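Side-chain contacts in probable transcriptional regulatory protein NarL (Mycobacterium tuberculosis, PDB 3EUL), which probably regulates genes of aerobic nitrate metabolism as the response regulator of the NarS/NarL two-component system, binding promoters once phosphorylated by NarS: residues L26-V31 with V44-D49; R33-S36 with S40-V43. All blocks are in the same frame, centred on the assembly; numbering follows the deposited sequence.

Interactions 1 and 2 are two successive levels of one helix-on-strand packing, with centres about 11 Å apart. Both join helix 25-38 to strand 41-47, the last two elements of the beta-alpha-beta unit that opens the signal receiver domain. Along the chain interaction 2 is nested within interaction 1: residues 33-36 and 40-43 flank the short turn from helix to strand, whereas 26-31 and 44-49 lie at the far ends of the same two elements. The character changes along the way, from apolar and water-bridged contacts near the turn to a charged contact near the C-terminal end of the strand. Both lie where the helix packs on strand 41-47, an outermost strand of the parallel sheet.

Interaction 1. Residues L26-V31 with V44-D49; sequences LFREGV and VGEADD
Arg28 reaches from helix 25-38 across to strand 41-47 and meets Glu46 in a salt bridge, its NE lying 3.2 Å from Glu46 OE1. The carboxylate oxygen sits at the edge of the guanidinium, practically in its plane, and receives the N-H at 156°, a moderately straight bond. OE1 accepts through its anti lone pair, with OE2 turned away, which makes this a single-bond contact and not a two-pronged one; the two planes are 41° apart. The arginine chain leaves the helix with CG anti to the backbone N and then bends at chi3 (52°), which swings NE round to the glutamate while NH1 continues along the strand. Glu46 comes to meet it with an extended chain beyond CG.

The aliphatic part of the arginine also takes part: CD packs at 3.5 Å from the carbonyl oxygen Ala47 O. Farther out, NH1 lies 3.7 Å from Asp48 CB, an approach neither over the guanidinium face nor at its edge. Asp48 OD2 is 4.3 Å from Arg28 NH1 but well out of the guanidinium plane, with no N-H directed at it; any attraction there would be purely electrostatic. NH1 instead donates to the backbone oxygen of Asp22, and this second bond, together with the one from NE, fixes the rotation of the guanidinium.

The salt bridge joins the helix and second strand of the first beta-alpha-beta unit of the CheY-like receiver domain, and Arg28 ties both to Asp22, just after strand 16-21. Arg28 thus lies over the C-terminal ends of both strands, also touching Val20. Ala47 turns its methyl the other way, onto Ala52, Ala53 and Leu56 of helix 50-60, so strand 41-47 lies between that helix and helix 25-38.

Interaction 2. Residues R33-S36 with S40-V43; sequences RALS and SVNV
Residues 33-36 and 40-43 come closest at Leu35 and Val41, whose CA atoms are 5.5 Å apart, and no direct hydrogen bond joins the two segments. Val41 points at the helix and fits against the base of Leu35, its CG1 resting 3.7 Å from Leu35 CB and its CB 3.6 Å from Leu35 O. With CG1 anti to the backbone N (chi1 180°), the other methyl, CG2, is the one turned nearer that carbonyl oxygen. Two residues on, Val43 uses only its CG2 branch, which touches Leu35 CB at 4.0 Å and also approaches CD1; the leucine and this valine run at about a right angle to each other. These contacts close the helix-to-strand return of the first beta-alpha-beta crossover in the CheY-like receiver fold. Leu35 extends further inward, onto Val18 and Val20 of strand 16-21 and Val126 and Val129 of helix 122-134, while Val41 also meets Leu130 of that helix.

Two waters bridge the segments, one between backbone carbonyls and one from the Ser36 hydroxyl to the strand backbone. Water 1 donates to both Ser36 O and Val41 O, each at 2.7 Å, tying together two carbonyls that could not bond directly. Water 2 donates a hydrogen bond to Ser36 OG and accepts one from Val43 N at 2.9 Å; the serine hydroxyl is hydrogen-bonded as well to Val32 O, one turn back in the helix.

Interaction 1. Residues L26-V31 with V44-D49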
loop_
_atom_site.group_PDB
_atom_site.type_symbol
_atom_site.label_atom_id
_atom_site.label_comp_id
_atom_site.label_asym_id
_atom_site.label_seq_id
_atom_site.Cartn_x
_atom_site.Cartn_y
_atom_site.Cartn_z
ATOM N N LEU A 26 12.154 -9.059 -3.637
ATOM C CA LEU A 26 12.650 -8.234 -4.745
ATOM C C LEU A 26 11.645 -7.210 -5.296
ATOM O O LEU A 26 12.032 -6.129 -5.714
ATOM C CB LEU A 26 13.151 -9.138 -5.851
ATOM C CG LEU A 26 14.379 -9.990 -5.484
ATOM C CD1 LEU A 26 14.815 -10.823 -6.673
ATOM C CD2 LEU A 26 15.523 -9.123 -5.002
ATOM N N PHE A 27 10.353 -7.533 -5.289
ATOM C CA PHE A 27 9.353 -6.514 -5.611
ATOM C C PHE A 27 9.285 -5.462 -4.522
ATOM O O PHE A 27 9.283 -4.285 -4.812
ATOM C CB PHE A 27 7.946 -7.068 -5.844
ATOM C CG PHE A 27 7.037 -6.051 -6.457
ATOM C CD1 PHE A 27 7.014 -5.871 -7.829
ATOM C CD2 PHE A 27 6.267 -5.215 -5.663
ATOM C CE1 PHE A 27 6.204 -4.907 -8.399
ATOM C CE2 PHE A 27 5.461 -4.225 -6.237
ATOM C CZ PHE A 27 5.442 -4.074 -7.601
ATOM N N ARG A 28 9.213 -5.892 -3.267
ATOM C CA ARG A 28 9.233 -4.949 -2.141
ATOM C C ARG A 28 10.476 -4.023 -2.152
ATOM O O ARG A 28 10.354 -2.793 -2.046
ATOM C CB ARG A 28 9.133 -5.704 -0.824
ATOM C CG ARG A 28 8.572 -4.827 0.321
ATOM C CD ARG A 28 8.479 -5.575 1.622
ATOM N NE ARG A 28 9.721 -6.233 2.015
ATOM C CZ ARG A 28 9.975 -7.549 2.008
ATOM N NH1 ARG A 28 9.089 -8.462 1.609
ATOM N NH2 ARG A 28 11.165 -7.967 2.398
ATOM N N GLU A 29 11.653 -4.614 -2.311
ATOM C CA GLU A 29 12.899 -3.826 -2.392
ATOM C C GLU A 29 12.835 -2.805 -3.541
ATOM O O GLU A 29 13.299 -1.668 -3.414
ATOM C CB GLU A 29 14.108 -4.740 -2.567
ATOM C CG GLU A 29 14.537 -5.465 -1.287
ATOM C CD GLU A 29 15.654 -6.470 -1.536
ATOM O OE1 GLU A 29 16.358 -6.339 -2.574
ATOM O OE2 GLU A 29 15.833 -7.389 -0.693
ATOM N N GLY A 30 12.223 -3.218 -4.646
ATOM C CA GLY A 30 12.139 -2.389 -5.838
ATOM C C GLY A 30 11.249 -1.192 -5.603
ATOM O O GLY A 30 11.583 -0.093 -6.002
ATOM N N VAL A 31 10.110 -1.422 -4.939
ATOM C CA VAL A 31 9.201 -0.358 -4.553
ATOM C C VAL A 31 9.856 0.603 -3.537
ATOM O O VAL A 31 9.771 1.825 -3.672
ATOM C CB VAL A 31 7.911 -0.939 -3.943
ATOM C CG1 VAL A 31 7.010 0.191 -3.367
ATOM C CG2 VAL A 31 7.148 -1.740 -4.984
ATOM N N VAL A 44 8.612 4.060 6.245
ATOM C CA VAL A 44 8.765 3.934 7.679
ATOM C C VAL A 44 8.643 2.517 8.158
ATOM O O VAL A 44 8.998 2.229 9.285
ATOM C CB VAL A 44 7.802 4.841 8.439
ATOM C CG1 VAL A 44 8.140 6.299 8.141
ATOM C CG2 VAL A 44 6.350 4.513 8.132
ATOM N N GLY A 45 8.181 1.621 7.292
ATOM C CA GLY A 45 8.049 0.215 7.656
ATOM C C GLY A 45 7.801 -0.655 6.453
ATOM O O GLY A 45 7.199 -0.207 5.490
ATOM N N GLU A 46 8.283 -1.901 6.521
ATOM C CA GLU A 46 8.066 -2.911 5.492
ATOM C C GLU A 46 7.553 -4.200 6.115
ATOM O O GLU A 46 8.055 -4.582 7.169
ATOM C CB GLU A 46 9.400 -3.268 4.873
ATOM C CG GLU A 46 10.079 -2.149 4.147
ATOM C CD GLU A 46 11.408 -2.585 3.539
ATOM O OE1 GLU A 46 11.433 -3.667 2.896
ATOM O OE2 GLU A 46 12.416 -1.840 3.726
ATOM N N ALA A 47 6.634 -4.893 5.444
ATOM C CA ALA A 47 6.057 -6.142 5.948
ATOM C C ALA A 47 6.005 -7.158 4.821
ATOM O O ALA A 47 5.872 -6.789 3.661
ATOM C CB ALA A 47 4.638 -5.905 6.478
ATOM N N ASP A 48 6.084 -8.436 5.166
ATOM C CA ASP A 48 5.845 -9.483 4.188
ATOM C C ASP A 48 4.610 -10.294 4.489
ATOM O O ASP A 48 4.360 -11.285 3.811
ATOM C CB ASP A 48 7.082 -10.372 4.004
ATOM C CG ASP A 48 7.773 -10.685 5.303
ATOM O OD1 ASP A 48 7.153 -11.377 6.142
ATOM O OD2 ASP A 48 8.933 -10.225 5.484
ATOM N N ASP A 49 3.808 -9.878 5.466
ATOM C CA ASP A 49 2.483 -10.472 5.616
ATOM C C ASP A 49 1.473 -9.465 6.140
ATOM O O ASP A 49 1.847 -8.393 6.630
ATOM C CB ASP A 49 2.537 -11.720 6.479
ATOM C CG ASP A 49 2.815 -11.423 7.907
ATOM O OD1 ASP A 49 1.834 -11.266 8.676
ATOM O OD2 ASP A 49 4.010 -11.351 8.264
#

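Interaction 2. Residues R33-S36 with S40-V43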
loop_
_atom_site.group_PDB
_atom_site.type_symbol
_atom_site.label_atom_id
_atom_site.label_comp_id
_atom_site.label_asym_id
_atom_site.label_seq_id
_atom_site.Cartn_x
_atom_site.Cartn_y
_atom_site.Cartn_z
ATOM N N ARG A 33 12.970 1.181 -2.992
ATOM C CA ARG A 33 14.004 1.989 -3.645
ATOM C C ARG A 33 13.434 3.112 -4.498
ATOM O O ARG A 33 13.910 4.250 -4.408
ATOM C CB ARG A 33 14.919 1.118 -4.488
ATOM C CG ARG A 33 16.289 1.697 -4.626
ATOM C CD ARG A 33 17.267 0.589 -4.826
ATOM N NE ARG A 33 18.515 1.000 -5.452
ATOM C CZ ARG A 33 18.629 1.352 -6.730
ATOM N NH1 ARG A 33 17.568 1.397 -7.549
ATOM N NH2 ARG A 33 19.812 1.676 -7.200
ATOM N N ALA A 34 12.447 2.802 -5.324
ATOM C CA ALA A 34 11.708 3.837 -6.104
ATOM C C ALA A 34 11.208 4.975 -5.235
ATOM O O ALA A 34 11.386 6.160 -5.566
ATOM C CB ALA A 34 10.518 3.231 -6.844
ATOM N N LEU A 35 10.543 4.627 -4.125
ATOM C CA LEU A 35 10.005 5.661 -3.247
ATOM C C LEU A 35 11.130 6.472 -2.581
ATOM O O LEU A 35 11.117 7.709 -2.586
ATOM C CB LEU A 35 9.052 5.026 -2.214
ATOM C CG LEU A 35 7.809 4.325 -2.759
ATOM C CD1 LEU A 35 6.986 3.624 -1.626
ATOM C CD2 LEU A 35 6.969 5.285 -3.560
ATOM N N SER A 36 12.114 5.776 -2.033
ATOM C CA SER A 36 13.202 6.406 -1.318
ATOM C C SER A 36 14.041 7.307 -2.233
ATOM O O SER A 36 14.424 8.416 -1.846
ATOM C CB SER A 36 14.072 5.314 -0.663
ATOM O OG SER A 36 13.330 4.656 0.367
ATOM N N SER A 40 10.962 12.242 -2.033
ATOM C CA SER A 40 9.692 12.766 -1.471
ATOM C C SER A 40 8.950 11.805 -0.525
ATOM O O SER A 40 7.836 12.106 -0.051
ATOM C CB SER A 40 8.759 13.151 -2.618
ATOM O OG SER A 40 9.259 14.296 -3.302
ATOM N N VAL A 41 9.552 10.652 -0.260
ATOM C CA VAL A 41 8.895 9.583 0.469
ATOM C C VAL A 41 9.853 8.973 1.498
ATOM O O VAL A 41 11.017 8.650 1.215
ATOM C CB VAL A 41 8.351 8.457 -0.466
ATOM C CG1 VAL A 41 7.660 7.335 0.359
ATOM C CG2 VAL A 41 7.381 9.002 -1.555
ATOM N N ASN A 42 9.326 8.818 2.698
ATOM C CA ASN A 42 9.972 8.141 3.793
ATOM C C ASN A 42 9.211 6.815 4.037
ATOM O O ASN A 42 8.089 6.799 4.526
ATOM C CB ASN A 42 9.937 9.051 5.014
ATOM C CG ASN A 42 10.564 8.429 6.271
ATOM O OD1 ASN A 42 11.244 7.379 6.250
ATOM N ND2 ASN A 42 10.338 9.108 7.388
ATOM N N VAL A 43 9.863 5.723 3.696
ATOM C CA VAL A 43 9.360 4.400 3.982
ATOM C C VAL A 43 9.668 4.127 5.452
ATOM O O VAL A 43 10.832 4.032 5.881
ATOM C CB VAL A 43 9.953 3.355 3.019
ATOM C CG1 VAL A 43 9.468 1.911 3.362
ATOM C CG2 VAL A 43 9.539 3.692 1.554
HETATM O O HOH W 1 12.727 9.975 -0.393
HETATM O O HOH W 2 12.649 5.667 2.776
#